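PDB 2B7K: protein SCO1, mitochondrial from Saccharomyces cerevisiae, which is needed for the accumulation of cytochrome c oxidase subunits 1 and 2 and thought to act in mitochondrial copper transport or copper insertion into the oxidase active site. Local coordinates for residues N32-T35 with E36-L40; A89-S92 with P93-K97. One frame throughout, in Å; residues are numbered along the deposited sequence.

Contact 1: N32-T35 with E36-L40; sequences NEFT and EKNLL
T35 and N38 hold together a local turn in which the edge strand 33-35 of the sheet runs straight into the short 3-10 segment 36-38. The two residues are joined twice. The backbone N of N38 donates to T35 O (2.9 Å), approaching from above the carbonyl plane, while the amide oxygen of N38 reaches back to the strand and accepts from T35 N at 3.0 Å in a nearly straight bond (168°). A third bond, from K37 N to T35 OG1 at 3.2 Å, is more bent. It depends on the T35 torsion (chi1 69°), which sets the hydroxyl between its own N and carbonyl carbon, facing the turn.

N38 also packs against F34. Its CB sits over the centre of the phenylalanine ring, 3.5 Å from the centroid, in a CH-pi contact, and the amide plane stacks at 23° to the ring plane. L39 CD2 meets the same ring at its edge, 4.2 Å from CE2. The ring is further surrounded by L82 and by L108 and L110, so it belongs to the core beside the sheet, whereas OE1 of E36 accepts a hydrogen bond from the backbone N of F24.

T35 OG1 accepting from the backbone N two residues on is an ST turn; together with the paired T35-N38 bonds it leads an edge strand of this thioredoxin-like domain into a 3-10 segment.

Contact 2: A89-S92 with P93-K97; sequences ARDS and PAVLK
With chi1 at 64°, S92 holds its OG over the first turn of the helix that starts at P93, and with chi1 at -74° the carboxylate of D91 lies beside its own backbone N, where V95 and L96 come against it. S92 is the N-cap residue. Its OG accepts from V95 N at 3.4 Å; the bond is weak because of its length, although it is almost straight (165°). The main-chain oxygen of the same residue receives L96 N at 3.0 Å, nearly in line with the carbonyl bond, and so supplies the first regular i to i+4 bond of the helix. P93 follows the cap directly, its ring nitrogen having no hydrogen to offer in this first turn.

V95 turns its two methyl groups back over the loop. CG2 lies 3.4 Å from R90 O and 3.5 Å from S92 OG, while CG1 touches D91 OD1 at 3.7 Å. L96 covers D91 from another direction: its CD2 is 3.9 Å from OD2 and equally close to CB. Both side chains cross that of D91 at about a right angle. The buried carboxylate is satisfied beyond this stretch, OD1 by the hydroxyl of S51 and OD2 by that of T85, which would fix its rotation. D91 is also the centre of an inverse gamma turn, and its carbonyl oxygen accepts from T111 OG1.

The D91 side chain is about 8 Å from those of C53 and C57, copper ligands by similarity. The capped end of helix 93-100 is thus tied through D91 to the end of strand 80-85 and the loop carrying S51, while P93 and L96 rest on T111 of strand 108-111.

In the fold
Following the chain from its N terminus, contact 1 comes first, turning the polypeptide out of edge strand 33-35 on its way to strand 44-49. The chain then passes through helix 56-75 and strand 80-85 before contact 2 leads the following loop into helix 93-100. The two are in series, neither nested nor crossing, with centres 19 Å apart and nearest atoms about 7 Å apart. They are related through the sheet: F34 and L39 of contact 1 pack on L82 of strand 80-85, and D91 of contact 2 is held at the C-terminal end of that strand. Strand 108-111 likewise meets both, through L108 and L110 in one case and T111 in the other.

Contact 1: N32-T35 with E36-L40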
loop_
_atom_site.group_PDB
_atom_site.type_symbol
_atom_site.label_atom_id
_atom_site.label_comp_id
_atom_site.label_asym_id
_atom_site.label_seq_id
_atom_site.Cartn_x
_atom_site.Cartn_y
_atom_site.Cartn_z
ATOM N N ASN A 32 11.273 7.656 -9.845
ATOM C CA ASN A 32 10.260 8.638 -10.218
ATOM C C ASN A 32 9.582 9.253 -9.003
ATOM O O ASN A 32 9.353 8.583 -7.997
ATOM C CB ASN A 32 9.175 8.002 -11.096
ATOM C CG ASN A 32 9.741 7.300 -12.308
ATOM O OD1 ASN A 32 10.501 7.880 -13.081
ATOM N ND2 ASN A 32 9.364 6.040 -12.484
ATOM N N GLU A 33 9.251 10.533 -9.104
ATOM C CA GLU A 33 8.573 11.217 -8.014
ATOM C C GLU A 33 7.193 10.588 -7.825
ATOM O O GLU A 33 6.537 10.210 -8.796
ATOM C CB GLU A 33 8.417 12.703 -8.342
ATOM C CG GLU A 33 7.686 13.507 -7.276
ATOM C CD GLU A 33 7.347 14.914 -7.736
ATOM O OE1 GLU A 33 8.261 15.627 -8.199
ATOM O OE2 GLU A 33 6.166 15.312 -7.632
ATOM N N PHE A 34 6.764 10.464 -6.574
ATOM C CA PHE A 34 5.452 9.908 -6.271
ATOM C C PHE A 34 4.911 10.679 -5.071
ATOM O O PHE A 34 5.491 10.631 -3.987
ATOM C CB PHE A 34 5.563 8.419 -5.928
ATOM C CG PHE A 34 4.248 7.689 -5.973
ATOM C CD1 PHE A 34 3.925 6.879 -7.058
ATOM C CD2 PHE A 34 3.318 7.843 -4.952
ATOM C CE1 PHE A 34 2.687 6.231 -7.129
ATOM C CE2 PHE A 34 2.073 7.201 -5.012
ATOM C CZ PHE A 34 1.762 6.394 -6.107
ATOM N N THR A 35 3.815 11.400 -5.269
ATOM C CA THR A 35 3.218 12.181 -4.190
ATOM C C THR A 35 1.770 11.757 -4.023
ATOM O O THR A 35 1.307 10.853 -4.719
ATOM C CB THR A 35 3.256 13.691 -4.500
ATOM O OG1 THR A 35 2.361 13.979 -5.578
ATOM C CG2 THR A 35 4.666 14.118 -4.893
ATOM N N GLU A 36 1.049 12.404 -3.114
ATOM C CA GLU A 36 -0.343 12.038 -2.899
ATOM C C GLU A 36 -1.164 12.284 -4.157
ATOM O O GLU A 36 -2.247 11.724 -4.315
ATOM C CB GLU A 36 -0.947 12.801 -1.708
ATOM C CG GLU A 36 -1.363 14.243 -1.967
ATOM C CD GLU A 36 -0.193 15.162 -2.249
ATOM O OE1 GLU A 36 0.932 14.860 -1.794
ATOM O OE2 GLU A 36 -0.406 16.199 -2.912
ATOM N N LYS A 37 -0.639 13.112 -5.056
ATOM C CA LYS A 37 -1.328 13.408 -6.311
ATOM C C LYS A 37 -1.389 12.173 -7.212
ATOM O O LYS A 37 -2.253 12.070 -8.082
ATOM C CB LYS A 37 -0.618 14.546 -7.048
ATOM C CG LYS A 37 -0.496 15.824 -6.236
ATOM C CD LYS A 37 -1.853 16.327 -5.777
ATOM C CE LYS A 37 -2.708 16.772 -6.951
ATOM N NZ LYS A 37 -2.090 17.915 -7.678
ATOM N N ASN A 38 -0.473 11.233 -7.001
ATOM C CA ASN A 38 -0.448 10.012 -7.804
ATOM C C ASN A 38 -1.506 9.003 -7.359
ATOM O O ASN A 38 -1.642 7.933 -7.956
ATOM C CB ASN A 38 0.940 9.359 -7.759
ATOM C CG ASN A 38 1.987 10.146 -8.534
ATOM O OD1 ASN A 38 2.649 11.034 -7.996
ATOM N ND2 ASN A 38 2.130 9.825 -9.817
ATOM N N LEU A 39 -2.254 9.341 -6.312
ATOM C CA LEU A 39 -3.313 8.461 -5.820
ATOM C C LEU A 39 -4.616 8.773 -6.547
ATOM O O LEU A 39 -5.558 7.983 -6.534
ATOM C CB LEU A 39 -3.539 8.671 -4.324
ATOM C CG LEU A 39 -2.375 8.376 -3.378
ATOM C CD1 LEU A 39 -2.837 8.609 -1.945
ATOM C CD2 LEU A 39 -1.903 6.937 -3.570
ATOM N N LEU A 40 -4.665 9.941 -7.173
ATOM C CA LEU A 40 -5.864 10.381 -7.880
ATOM C C LEU A 40 -6.208 9.552 -9.114
ATOM O O LEU A 40 -5.326 9.123 -9.856
ATOM C CB LEU A 40 -5.713 11.854 -8.274
ATOM C CG LEU A 40 -5.500 12.807 -7.094
ATOM C CD1 LEU A 40 -5.261 14.224 -7.607
ATOM C CD2 LEU A 40 -6.717 12.758 -6.176
#

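Contact 2: A89-S92 with P93-K97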
loop_
_atom_site.group_PDB
_atom_site.type_symbol
_atom_site.label_atom_id
_atom_site.label_comp_id
_atom_site.label_asym_id
_atom_site.label_seq_id
_atom_site.Cartn_x
_atom_site.Cartn_y
_atom_site.Cartn_z
ATOM N N ALA A 89 16.753 4.230 6.006
ATOM C CA ALA A 89 18.196 4.062 6.158
ATOM C C ALA A 89 18.749 2.939 5.292
ATOM O O ALA A 89 19.828 3.071 4.706
ATOM C CB ALA A 89 18.541 3.811 7.620
ATOM N N ARG A 90 17.999 1.844 5.190
ATOM C CA ARG A 90 18.430 0.684 4.421
ATOM C C ARG A 90 17.641 0.402 3.145
ATOM O O ARG A 90 18.186 -0.146 2.190
ATOM C CB ARG A 90 18.379 -0.572 5.303
ATOM C CG ARG A 90 19.372 -0.572 6.453
ATOM C CD ARG A 90 19.287 -1.856 7.282
ATOM N NE ARG A 90 18.024 -1.955 8.013
ATOM C CZ ARG A 90 17.694 -2.965 8.816
ATOM N NH1 ARG A 90 16.522 -2.965 9.436
ATOM N NH2 ARG A 90 18.533 -3.975 9.002
ATOM N N ASP A 91 16.365 0.765 3.130
ATOM C CA ASP A 91 15.516 0.491 1.972
ATOM C C ASP A 91 15.590 1.509 0.846
ATOM O O ASP A 91 14.669 2.302 0.630
ATOM C CB ASP A 91 14.067 0.307 2.426
ATOM C CG ASP A 91 13.844 -1.026 3.126
ATOM O OD1 ASP A 91 14.824 -1.777 3.315
ATOM O OD2 ASP A 91 12.689 -1.324 3.481
ATOM N N SER A 92 16.709 1.466 0.130
ATOM C CA SER A 92 16.956 2.341 -1.002
ATOM C C SER A 92 16.159 1.789 -2.182
ATOM O O SER A 92 15.606 0.683 -2.111
ATOM C CB SER A 92 18.438 2.307 -1.355
ATOM O OG SER A 92 18.782 1.003 -1.789
ATOM N N PRO A 93 16.085 2.547 -3.282
ATOM C CA PRO A 93 15.333 2.036 -4.430
ATOM C C PRO A 93 15.817 0.660 -4.886
ATOM O O PRO A 93 15.005 -0.203 -5.189
ATOM C CB PRO A 93 15.538 3.120 -5.483
ATOM C CG PRO A 93 15.558 4.365 -4.645
ATOM C CD PRO A 93 16.445 3.964 -3.482
ATOM N N ALA A 94 17.133 0.445 -4.916
ATOM C CA ALA A 94 17.672 -0.849 -5.347
ATOM C C ALA A 94 17.280 -1.986 -4.398
ATOM O O ALA A 94 16.949 -3.084 -4.841
ATOM C CB ALA A 94 19.196 -0.775 -5.471
ATOM N N VAL A 95 17.328 -1.722 -3.096
ATOM C CA VAL A 95 16.956 -2.727 -2.107
ATOM C C VAL A 95 15.481 -3.103 -2.242
ATOM O O VAL A 95 15.123 -4.278 -2.128
ATOM C CB VAL A 95 17.225 -2.231 -0.673
ATOM C CG1 VAL A 95 16.572 -3.169 0.345
ATOM C CG2 VAL A 95 18.722 -2.171 -0.428
ATOM N N LEU A 96 14.625 -2.115 -2.482
ATOM C CA LEU A 96 13.203 -2.398 -2.643
ATOM C C LEU A 96 12.935 -3.194 -3.914
ATOM O O LEU A 96 12.088 -4.088 -3.920
ATOM C CB LEU A 96 12.381 -1.102 -2.662
ATOM C CG LEU A 96 12.265 -0.371 -1.319
ATOM C CD1 LEU A 96 11.337 0.821 -1.476
ATOM C CD2 LEU A 96 11.734 -1.313 -0.251
ATOM N N LYS A 97 13.647 -2.878 -4.991
ATOM C CA LYS A 97 13.457 -3.614 -6.236
ATOM C C LYS A 97 13.785 -5.089 -6.028
ATOM O O LYS A 97 13.049 -5.968 -6.481
ATOM C CB LYS A 97 14.341 -3.046 -7.352
ATOM C CG LYS A 97 13.833 -1.745 -7.943
ATOM C CD LYS A 97 14.624 -1.324 -9.185
ATOM C CE LYS A 97 15.994 -0.759 -8.833
ATOM N NZ LYS A 97 16.895 -1.753 -8.192
#